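Local coordinates for N-alpha-acetyltransferase (Sulfolobus solfataricus P2, PDB 4R3L), which transfers the acetyl group of acetyl-CoA to the free alpha-amino group at protein N-termini, preferring those that begin with serine, at residues I26-N29 against R30-P34; V43-L46 against K47-L51; I92-E96 against E97-K101. One frame throughout, in Å; residues are numbered along the deposited sequence.

How the contacts relate
The three contacts follow one another along the chain of a GNAT-fold acetyltransferase, whose core is a mixed beta sheet flanked by helices. Contact 1 forms the C-terminal end of helix 22-32, contact 2 the last turns of the next helix, 39-49, and contact 3 the end of strand 83-94 with the loop leading into helix 103-119. Contacts 1 and 3 have centres about 12 Å apart, pack Thr32 and Leu33 on Ala93, and both touch coenzyme A, so they build one stretch of the cofactor pocket. Contact 2 stands apart, its centre about 19 Å from that of contact 1 and about 23 Å from that of contact 3.

Contact 1. Residues I26-N29 against R30-P34; sequences IKIN and RLTLP. With COA (coenzyme A), chain C.
The Arg30 guanidinium lays one face on Ile26, whose CG2 sits over its centre with Arg30 CZ 3.6 Å away, and turns an edge to the amide of Asn29. This is the C-terminal end of helix 22-32 of the GNAT fold, where the chain turns toward coenzyme A. Arg30 NH1 donates to Asn29 OD1 at 3.0 Å, the oxygen lying in the guanidinium plane although the amide is turned 71° from it. A bend at chi2 (-53°) folds the arginine back over the preceding turn to make both contacts, and NH1 also bonds Tyr37 O. Asn29 ND2, beside Leu33 CD1 at 3.6 Å, is held by Glu35 O and Tyr65 OH, tying the buried amide to the following loop and to strand 61-72. An alanine here is likely to leave Glu35 O and Tyr65 OH without this donor and the arginine freer to swing. The backbone bond from Leu33 N to Asn29 O (2.9 Å) closes the last turn, before Leu33 leaves helical geometry. Leu33 CD2 then meets C5P of the cofactor at 3.5 Å, while Thr32 OG1 donates to Ile28 O at 2.7 Å from above the carbonyl plane.

Contact 2. Residues V43-L46 against K47-L51; sequences VEHL and KEYGL
Tyr49 reaches back one helical turn onto His45. CB rests near the carbonyl oxygen of His45, the same atom that accepts the backbone bond from Tyr49 N at 2.9 Å. With CG roughly anti to the carbonyl carbon and beside the backbone N (chi1 -37°), the ring is carried back along the helix. CD2 of Tyr49 meets His45 O at 3.6 Å and lies close to His45 CA as well. One atom further, Tyr49 CE2 approaches His45 CD2 at 3.9 Å, and at the tip Tyr49 OH ends 3.1 Å from Glu48 OE1. The two rings form an offset edge-to-face pair, the tyrosine edge toward the imidazole face, with planes at 63° and centroids 5.6 Å apart. One face of the tyrosine ring is covered by CB of its neighbour Glu48. One turn earlier, Phe41 O bonds His45 ND1 and so helps to fix the imidazole, and the two rings also meet.

Toward solvent, the carboxylates of Glu44 and Glu48 come within 4.3 Å, OE2 to OE2. A water donates to both of these oxygens, which probably eases the repulsion between the like charges. Val43 and Lys47 run side by side, and the aliphatic part of the lysine does the packing, with CE 3.8 Å from Val43 CG1. Further along, in the 3-10 turn, Gly50 CA comes to 3.1 Å from Leu46 O, a spacing at which a side chain would clash with that oxygen. His45 packs on Met67 and Tyr49 on Pro68, Arg69 and Ile70, all of strand 61-72, so the arrangement is that of an amphipathic surface helix: an i to i+4 aromatic pair set against the GNAT sheet, and charged residues turned to water.

Contact 3. Residues I92-E96 against E97-K101; sequences IAVLE and EYRRK. With COA (coenzyme A), chain C.
Arg99 turns back on the end of strand 83-94 and grips one backbone oxygen side-on, NE and NH2 bonding Val94 O at 2.8 and 3.0 Å. Residues 95-101 belong to the loop from this strand to helix 103-119, the pyrophosphate-binding loop of the GNAT fold. Here the packing is tight: the guanidinium is sandwiched, N8P of coenzyme A over the centre of one face and Glu96 CA on the other, 3.4 Å from Arg99 NE. The side chain is extended from CG to NE (chi2 177°), which lets it span from the loop to the strand carbonyl. Alongside, the pantetheine arm pairs with the backbone of the strand's last residues, N4P donating to Ile92 O at 2.6 Å and Val94 N to O9P at 2.8 Å.

The outer side is looser. Glu96 and Glu97 carry exposed carboxylates of like charge, and the Tyr98 ring meets Leu95 CB at its edge, with CD2 4.2 Å away. Tyr98 N bonding Leu95 O holds the turn. The contact tightens again at Arg100, which lays one guanidinium face against the adenine; its NH2 reaches phosphate oxygen O9A at 3.0 Å and its backbone N bonds O4A at 2.7 Å.

Contact 1. Residues I26-N29 against R30-P34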
loop_
_atom_site.group_PDB
_atom_site.type_symbol
_atom_site.label_atom_id
_atom_site.label_comp_id
_atom_site.label_asym_id
_atom_site.label_seq_id
_atom_site.Cartn_x
_atom_site.Cartn_y
_atom_site.Cartn_z
ATOM N N ILE A 26 -6.214 -11.863 4.061
ATOM C CA ILE A 26 -5.470 -12.877 3.333
ATOM C C ILE A 26 -6.290 -13.391 2.159
ATOM O O ILE A 26 -5.769 -13.540 1.061
ATOM C CB ILE A 26 -5.060 -14.062 4.264
ATOM C CG1 ILE A 26 -4.049 -13.581 5.308
ATOM C CG2 ILE A 26 -4.485 -15.216 3.451
ATOM C CD1 ILE A 26 -3.575 -14.691 6.260
ATOM N N LYS A 27 -7.574 -13.640 2.394
ATOM C CA LYS A 27 -8.473 -14.074 1.335
ATOM C C LYS A 27 -8.466 -13.107 0.161
ATOM O O LYS A 27 -8.346 -13.515 -0.994
ATOM C CB LYS A 27 -9.899 -14.216 1.865
ATOM C CG LYS A 27 -10.949 -14.373 0.764
ATOM C CD LYS A 27 -12.346 -13.983 1.247
ATOM C CE LYS A 27 -12.988 -12.965 0.306
ATOM N NZ LYS A 27 -14.429 -12.735 0.626
ATOM N N ILE A 28 -8.602 -11.819 0.464
ATOM C CA ILE A 28 -8.566 -10.777 -0.559
ATOM C C ILE A 28 -7.238 -10.794 -1.310
ATOM O O ILE A 28 -7.183 -10.723 -2.539
ATOM C CB ILE A 28 -8.783 -9.386 0.074
ATOM C CG1 ILE A 28 -10.198 -9.294 0.654
ATOM C CG2 ILE A 28 -8.554 -8.288 -0.958
ATOM C CD1 ILE A 28 -10.433 -8.064 1.516
ATOM N N ASN A 29 -6.158 -10.898 -0.552
ATOM C CA ASN A 29 -4.829 -10.922 -1.126
ATOM C C ASN A 29 -4.673 -12.118 -2.075
ATOM O O ASN A 29 -4.173 -11.978 -3.194
ATOM C CB ASN A 29 -3.800 -10.960 0.005
ATOM C CG ASN A 29 -2.390 -11.168 -0.484
ATOM O OD1 ASN A 29 -1.845 -12.263 -0.372
ATOM N ND2 ASN A 29 -1.773 -10.110 -0.996
ATOM N N ARG A 30 -5.134 -13.284 -1.625
ATOM C CA ARG A 30 -5.043 -14.502 -2.426
ATOM C C ARG A 30 -5.819 -14.367 -3.733
ATOM O O ARG A 30 -5.376 -14.846 -4.773
ATOM C CB ARG A 30 -5.551 -15.711 -1.636
ATOM C CG ARG A 30 -4.751 -16.033 -0.372
ATOM C CD ARG A 30 -3.253 -16.182 -0.632
ATOM N NE ARG A 30 -2.553 -16.765 0.520
ATOM C CZ ARG A 30 -1.731 -16.097 1.329
ATOM N NH1 ARG A 30 -1.481 -14.801 1.129
ATOM N NH2 ARG A 30 -1.153 -16.730 2.345
ATOM N N LEU A 31 -6.956 -13.678 -3.685
ATOM C CA LEU A 31 -7.808 -13.519 -4.860
ATOM C C LEU A 31 -7.366 -12.422 -5.833
ATOM O O LEU A 31 -7.710 -12.463 -7.016
ATOM C CB LEU A 31 -9.245 -13.230 -4.427
ATOM C CG LEU A 31 -10.040 -14.395 -3.837
ATOM C CD1 LEU A 31 -11.349 -13.896 -3.244
ATOM C CD2 LEU A 31 -10.302 -15.436 -4.902
ATOM N N THR A 32 -6.616 -11.437 -5.349
ATOM C CA THR A 32 -6.390 -10.238 -6.150
ATOM C C THR A 32 -4.936 -9.984 -6.494
ATOM O O THR A 32 -4.648 -9.174 -7.367
ATOM C CB THR A 32 -6.928 -8.976 -5.441
ATOM O OG1 THR A 32 -6.233 -8.798 -4.206
ATOM C CG2 THR A 32 -8.405 -9.102 -5.166
ATOM N N LEU A 33 -4.018 -10.668 -5.818
ATOM C CA LEU A 33 -2.601 -10.372 -5.973
ATOM C C LEU A 33 -1.756 -11.650 -6.100
ATOM O O LEU A 33 -2.173 -12.722 -5.666
ATOM C CB LEU A 33 -2.113 -9.524 -4.795
ATOM C CG LEU A 33 -2.628 -8.084 -4.750
ATOM C CD1 LEU A 33 -2.355 -7.448 -3.403
ATOM C CD2 LEU A 33 -1.985 -7.263 -5.860
ATOM N N PRO A 34 -0.567 -11.535 -6.711
ATOM C CA PRO A 34 0.350 -12.672 -6.839
ATOM C C PRO A 34 1.312 -12.831 -5.657
ATOM O O PRO A 34 1.834 -13.925 -5.443
ATOM C CB PRO A 34 1.124 -12.339 -8.113
ATOM C CG PRO A 34 1.204 -10.866 -8.094
ATOM C CD PRO A 34 -0.117 -10.387 -7.518
HETATM N N1A COA C . -8.901 1.823 -15.263
HETATM C C2A COA C . -8.565 3.128 -15.336
HETATM N N3A COA C . -8.445 3.866 -14.230
HETATM C C4A COA C . -8.662 3.314 -12.996
HETATM C C5A COA C . -9.011 1.976 -12.888
HETATM C C6A COA C . -9.131 1.224 -14.068
HETATM N N6A COA C . -9.493 -0.187 -14.001
HETATM N N7A COA C . -9.165 1.696 -11.536
HETATM C C8A COA C . -8.918 2.842 -10.843
HETATM N N9A COA C . -8.604 3.825 -11.710
HETATM C C1B COA C . -8.290 5.226 -11.385
HETATM C C2B COA C . -9.397 6.104 -11.820
HETATM O O2B COA C . -8.926 7.367 -12.130
HETATM C C3B COA C . -10.211 6.200 -10.631
HETATM O O3B COA C . -11.032 7.294 -10.735
HETATM P P3B COA C . -12.506 7.107 -11.238
HETATM O O7A COA C . -13.340 8.337 -10.885
HETATM O O8A COA C . -13.098 5.925 -10.579
HETATM O O9A COA C . -12.507 6.903 -12.723
HETATM C C4B COA C . -9.179 6.361 -9.592
HETATM O O4B COA C . -8.171 5.456 -9.970
HETATM C C5B COA C . -9.669 5.978 -8.259
HETATM O O5B COA C . -9.862 4.599 -8.122
HETATM P P1A COA C . -10.469 3.879 -6.854
HETATM O O1A COA C . -11.946 3.644 -7.014
HETATM O O2A COA C . -10.145 4.656 -5.644
HETATM O O3A COA C . -9.720 2.469 -6.893
HETATM P P2A COA C . -10.347 1.067 -6.535
HETATM O O4A COA C . -11.226 0.532 -7.655
HETATM O O5A COA C . -11.077 1.135 -5.231
HETATM O O6A COA C . -9.115 0.050 -6.353
HETATM C CBP COA C . -7.087 -1.052 -7.147
HETATM C CCP COA C . -8.012 0.202 -7.166
HETATM C CDP COA C . -5.957 -0.849 -8.120
HETATM C CEP COA C . -6.548 -1.197 -5.725
HETATM C CAP COA C . -7.972 -2.217 -7.531
HETATM O OAP COA C . -8.275 -2.255 -8.927
HETATM C C9P COA C . -7.407 -3.583 -7.191
HETATM O O9P COA C . -7.559 -4.072 -6.041
HETATM N N8P COA C . -6.705 -4.383 -8.171
HETATM C C7P COA C . -6.149 -5.702 -7.884
HETATM C C6P COA C . -5.035 -5.676 -6.798
HETATM C C5P COA C . -3.935 -4.665 -7.111
HETATM O O5P COA C . -3.445 -4.653 -8.270
HETATM N N4P COA C . -3.488 -3.720 -6.086
HETATM C C3P COA C . -2.454 -2.750 -6.387
HETATM C C2P COA C . -1.041 -3.262 -6.633
HETATM S S1P COA C . 0.290 -2.105 -6.578
#

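Contact 2. Residues V43-L46 against K47-L51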
loop_
_atom_site.group_PDB
_atom_site.type_symbol
_atom_site.label_atom_id
_atom_site.label_comp_id
_atom_site.label_asym_id
_atom_site.label_seq_id
_atom_site.Cartn_x
_atom_site.Cartn_y
_atom_site.Cartn_z
ATOM N N VAL A 43 0.513 -10.209 10.398
ATOM C CA VAL A 43 0.454 -9.933 11.828
ATOM C C VAL A 43 1.550 -8.966 12.254
ATOM O O VAL A 43 1.296 -8.032 13.022
ATOM C CB VAL A 43 0.543 -11.251 12.658
ATOM C CG1 VAL A 43 0.799 -10.950 14.135
ATOM C CG2 VAL A 43 -0.733 -12.028 12.487
ATOM N N GLU A 44 2.765 -9.154 11.748
ATOM C CA GLU A 44 3.847 -8.281 12.177
ATOM C C GLU A 44 3.659 -6.861 11.672
ATOM O O GLU A 44 3.990 -5.909 12.367
ATOM C CB GLU A 44 5.194 -8.828 11.734
ATOM C CG GLU A 44 5.556 -10.028 12.605
ATOM C CD GLU A 44 6.859 -10.679 12.231
ATOM O OE1 GLU A 44 6.808 -11.796 11.675
ATOM O OE2 GLU A 44 7.923 -10.098 12.530
ATOM N N HIS A 45 3.144 -6.714 10.458
ATOM C CA HIS A 45 2.916 -5.360 9.950
ATOM C C HIS A 45 1.782 -4.689 10.715
ATOM O O HIS A 45 1.814 -3.474 10.944
ATOM C CB HIS A 45 2.626 -5.389 8.442
ATOM C CG HIS A 45 3.843 -5.629 7.608
ATOM N ND1 HIS A 45 4.523 -6.827 7.618
ATOM C CD2 HIS A 45 4.521 -4.815 6.764
ATOM C CE1 HIS A 45 5.565 -6.747 6.805
ATOM N NE2 HIS A 45 5.580 -5.540 6.268
ATOM N N LEU A 46 0.784 -5.464 11.134
ATOM C CA LEU A 46 -0.279 -4.884 11.948
ATOM C C LEU A 46 0.277 -4.457 13.313
ATOM O O LEU A 46 0.001 -3.362 13.778
ATOM C CB LEU A 46 -1.446 -5.864 12.107
ATOM C CG LEU A 46 -2.609 -5.390 12.982
ATOM C CD1 LEU A 46 -3.206 -4.121 12.412
ATOM C CD2 LEU A 46 -3.665 -6.474 13.116
ATOM N N LYS A 47 1.101 -5.295 13.942
ATOM C CA LYS A 47 1.630 -4.931 15.249
ATOM C C LYS A 47 2.666 -3.804 15.207
ATOM O O LYS A 47 2.728 -2.989 16.124
ATOM C CB LYS A 47 2.214 -6.171 15.939
ATOM C CG LYS A 47 1.127 -7.209 16.168
ATOM C CD LYS A 47 1.465 -8.229 17.227
ATOM C CE LYS A 47 0.273 -9.165 17.453
ATOM N NZ LYS A 47 -0.877 -8.501 18.154
ATOM N N GLU A 48 3.475 -3.745 14.156
ATOM C CA GLU A 48 4.518 -2.732 14.087
ATOM C C GLU A 48 4.052 -1.387 13.494
ATOM O O GLU A 48 4.552 -0.330 13.889
ATOM C CB GLU A 48 5.701 -3.257 13.279
ATOM C CG GLU A 48 6.355 -4.502 13.886
ATOM C CD GLU A 48 7.467 -5.076 13.017
ATOM O OE1 GLU A 48 7.593 -4.659 11.851
ATOM O OE2 GLU A 48 8.217 -5.945 13.504
ATOM N N TYR A 49 3.123 -1.426 12.539
ATOM C CA TYR A 49 2.749 -0.206 11.793
ATOM C C TYR A 49 1.243 -0.048 11.700
ATOM O O TYR A 49 0.719 0.501 10.717
ATOM C CB TYR A 49 3.328 -0.231 10.371
ATOM C CG TYR A 49 4.715 -0.837 10.254
ATOM C CD1 TYR A 49 5.825 -0.173 10.747
ATOM C CD2 TYR A 49 4.906 -2.067 9.632
ATOM C CE1 TYR A 49 7.090 -0.719 10.639
ATOM C CE2 TYR A 49 6.177 -2.624 9.520
ATOM C CZ TYR A 49 7.264 -1.934 10.023
ATOM O OH TYR A 49 8.536 -2.471 9.912
ATOM N N GLY A 50 0.551 -0.511 12.733
ATOM C CA GLY A 50 -0.890 -0.635 12.707
ATOM C C GLY A 50 -1.660 0.659 12.518
ATOM O O GLY A 50 -2.767 0.632 12.001
ATOM N N LEU A 51 -1.090 1.783 12.927
ATOM C CA LEU A 51 -1.809 3.053 12.821
ATOM C C LEU A 51 -2.041 3.455 11.372
ATOM O O LEU A 51 -2.965 4.240 11.075
ATOM C CB LEU A 51 -1.060 4.157 13.559
ATOM C CG LEU A 51 -1.004 3.900 15.068
ATOM C CD1 LEU A 51 -0.129 4.916 15.754
ATOM C CD2 LEU A 51 -2.416 3.935 15.628
HETATM O O HOH W 1 8.058 -8.551 14.907
#

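Contact 3. Residues I92-E96 against E97-K101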
loop_
_atom_site.group_PDB
_atom_site.type_symbol
_atom_site.label_atom_id
_atom_site.label_comp_id
_atom_site.label_asym_id
_atom_site.label_seq_id
_atom_site.Cartn_x
_atom_site.Cartn_y
_atom_site.Cartn_z
ATOM N N ILE A 92 -1.849 -3.216 -1.386
ATOM C CA ILE A 92 -3.185 -2.633 -1.373
ATOM C C ILE A 92 -4.063 -3.400 -2.364
ATOM O O ILE A 92 -3.647 -3.714 -3.483
ATOM C CB ILE A 92 -3.150 -1.114 -1.694
ATOM C CG1 ILE A 92 -4.543 -0.492 -1.567
ATOM C CG2 ILE A 92 -2.565 -0.838 -3.082
ATOM C CD1 ILE A 92 -4.537 1.013 -1.796
ATOM N N ALA A 93 -5.261 -3.748 -1.938
ATOM C CA ALA A 93 -6.161 -4.477 -2.810
ATOM C C ALA A 93 -7.611 -4.204 -2.435
ATOM O O ALA A 93 -7.918 -3.914 -1.281
ATOM C CB ALA A 93 -5.867 -5.969 -2.743
ATOM N N VAL A 94 -8.495 -4.297 -3.424
ATOM C CA VAL A 94 -9.925 -4.113 -3.224
ATOM C C VAL A 94 -10.660 -5.210 -3.989
ATOM O O VAL A 94 -10.320 -5.472 -5.142
ATOM C CB VAL A 94 -10.385 -2.718 -3.720
ATOM C CG1 VAL A 94 -11.894 -2.550 -3.583
ATOM C CG2 VAL A 94 -9.638 -1.598 -2.985
ATOM N N LEU A 95 -11.633 -5.864 -3.355
ATOM C CA LEU A 95 -12.416 -6.906 -4.037
ATOM C C LEU A 95 -13.037 -6.331 -5.318
ATOM O O LEU A 95 -13.518 -5.195 -5.319
ATOM C CB LEU A 95 -13.508 -7.470 -3.118
ATOM C CG LEU A 95 -13.068 -8.406 -1.985
ATOM C CD1 LEU A 95 -14.231 -8.818 -1.109
ATOM C CD2 LEU A 95 -12.361 -9.634 -2.545
ATOM N N GLU A 96 -13.009 -7.114 -6.398
ATOM C CA GLU A 96 -13.458 -6.666 -7.722
ATOM C C GLU A 96 -14.844 -6.030 -7.712
ATOM O O GLU A 96 -15.067 -5.016 -8.370
ATOM C CB GLU A 96 -13.452 -7.835 -8.714
ATOM C CG GLU A 96 -13.740 -7.430 -10.170
ATOM C CD GLU A 96 -15.229 -7.337 -10.491
ATOM O OE1 GLU A 96 -16.029 -8.054 -9.852
ATOM O OE2 GLU A 96 -15.603 -6.537 -11.377
ATOM N N GLU A 97 -15.769 -6.630 -6.973
ATOM C CA GLU A 97 -17.155 -6.168 -6.953
ATOM C C GLU A 97 -17.280 -4.748 -6.402
ATOM O O GLU A 97 -18.239 -4.038 -6.696
ATOM C CB GLU A 97 -18.021 -7.130 -6.136
ATOM C CG GLU A 97 -18.152 -8.526 -6.743
ATOM C CD GLU A 97 -16.995 -9.463 -6.391
ATOM O OE1 GLU A 97 -16.047 -9.037 -5.693
ATOM O OE2 GLU A 97 -17.036 -10.636 -6.821
ATOM N N TYR A 98 -16.291 -4.327 -5.622
ATOM C CA TYR A 98 -16.362 -3.040 -4.948
ATOM C C TYR A 98 -15.392 -2.001 -5.499
ATOM O O TYR A 98 -15.139 -0.982 -4.856
ATOM C CB TYR A 98 -16.128 -3.239 -3.451
ATOM C CG TYR A 98 -17.242 -4.025 -2.797
ATOM C CD1 TYR A 98 -18.420 -3.395 -2.417
ATOM C CD2 TYR A 98 -17.131 -5.397 -2.586
ATOM C CE1 TYR A 98 -19.454 -4.100 -1.832
ATOM C CE2 TYR A 98 -18.168 -6.115 -1.995
ATOM C CZ TYR A 98 -19.325 -5.452 -1.618
ATOM O OH TYR A 98 -20.371 -6.131 -1.027
ATOM N N ARG A 99 -14.891 -2.227 -6.707
ATOM C CA ARG A 99 -13.947 -1.292 -7.322
ATOM C C ARG A 99 -14.643 -0.103 -7.993
ATOM O O ARG A 99 -15.852 -0.130 -8.228
ATOM C CB ARG A 99 -13.062 -2.025 -8.334
ATOM C CG ARG A 99 -12.120 -3.020 -7.656
ATOM C CD ARG A 99 -11.276 -3.833 -8.625
ATOM N NE ARG A 99 -10.602 -4.908 -7.895
ATOM C CZ ARG A 99 -10.049 -5.978 -8.458
ATOM N NH1 ARG A 99 -10.072 -6.126 -9.777
ATOM N NH2 ARG A 99 -9.480 -6.903 -7.695
ATOM N N ARG A 100 -13.864 0.938 -8.277
ATOM C CA ARG A 100 -14.345 2.188 -8.882
ATOM C C ARG A 100 -15.352 2.907 -7.986
ATOM O O ARG A 100 -16.251 3.601 -8.475
ATOM C CB ARG A 100 -14.968 1.942 -10.264
ATOM C CG ARG A 100 -14.067 1.211 -11.231
ATOM C CD ARG A 100 -12.687 1.848 -11.329
ATOM N NE ARG A 100 -12.652 3.078 -12.126
ATOM C CZ ARG A 100 -12.552 3.108 -13.453
ATOM N NH1 ARG A 100 -12.497 1.975 -14.145
ATOM N NH2 ARG A 100 -12.516 4.271 -14.092
ATOM N N LYS A 101 -15.180 2.758 -6.679
ATOM C CA LYS A 101 -16.005 3.475 -5.715
ATOM C C LYS A 101 -15.188 4.469 -4.894
ATOM O O LYS A 101 -15.738 5.187 -4.055
ATOM C CB LYS A 101 -16.721 2.486 -4.798
ATOM C CG LYS A 101 -17.639 1.526 -5.541
ATOM C CD LYS A 101 -18.080 0.371 -4.655
ATOM C CE LYS A 101 -18.829 0.835 -3.409
ATOM N NZ LYS A 101 -20.256 1.183 -3.669
HETATM N N1A COA C . -8.901 1.823 -15.263
HETATM C C2A COA C . -8.565 3.128 -15.336
HETATM N N3A COA C . -8.445 3.866 -14.230
HETATM C C4A COA C . -8.662 3.314 -12.996
HETATM C C5A COA C . -9.011 1.976 -12.888
HETATM C C6A COA C . -9.131 1.224 -14.068
HETATM N N6A COA C . -9.493 -0.187 -14.001
HETATM N N7A COA C . -9.165 1.696 -11.536
HETATM C C8A COA C . -8.918 2.842 -10.843
HETATM N N9A COA C . -8.604 3.825 -11.710
HETATM C C1B COA C . -8.290 5.226 -11.385
HETATM C C2B COA C . -9.397 6.104 -11.820
HETATM O O2B COA C . -8.926 7.367 -12.130
HETATM C C3B COA C . -10.211 6.200 -10.631
HETATM O O3B COA C . -11.032 7.294 -10.735
HETATM P P3B COA C . -12.506 7.107 -11.238
HETATM O O7A COA C . -13.340 8.337 -10.885
HETATM O O8A COA C . -13.098 5.925 -10.579
HETATM O O9A COA C . -12.507 6.903 -12.723
HETATM C C4B COA C . -9.179 6.361 -9.592
HETATM O O4B COA C . -8.171 5.456 -9.970
HETATM C C5B COA C . -9.669 5.978 -8.259
HETATM O O5B COA C . -9.862 4.599 -8.122
HETATM P P1A COA C . -10.469 3.879 -6.854
HETATM O O1A COA C . -11.946 3.644 -7.014
HETATM O O2A COA C . -10.145 4.656 -5.644
HETATM O O3A COA C . -9.720 2.469 -6.893
HETATM P P2A COA C . -10.347 1.067 -6.535
HETATM O O4A COA C . -11.226 0.532 -7.655
HETATM O O5A COA C . -11.077 1.135 -5.231
HETATM O O6A COA C . -9.115 0.050 -6.353
HETATM C CBP COA C . -7.087 -1.052 -7.147
HETATM C CCP COA C . -8.012 0.202 -7.166
HETATM C CDP COA C . -5.957 -0.849 -8.120
HETATM C CEP COA C . -6.548 -1.197 -5.725
HETATM C CAP COA C . -7.972 -2.217 -7.531
HETATM O OAP COA C . -8.275 -2.255 -8.927
HETATM C C9P COA C . -7.407 -3.583 -7.191
HETATM O O9P COA C . -7.559 -4.072 -6.041
HETATM N N8P COA C . -6.705 -4.383 -8.171
HETATM C C7P COA C . -6.149 -5.702 -7.884
HETATM C C6P COA C . -5.035 -5.676 -6.798
HETATM C C5P COA C . -3.935 -4.665 -7.111
HETATM O O5P COA C . -3.445 -4.653 -8.270
HETATM N N4P COA C . -3.488 -3.720 -6.086
HETATM C C3P COA C . -2.454 -2.750 -6.387
HETATM C C2P COA C . -1.041 -3.262 -6.633
HETATM S S1P COA C . 0.290 -2.105 -6.578
#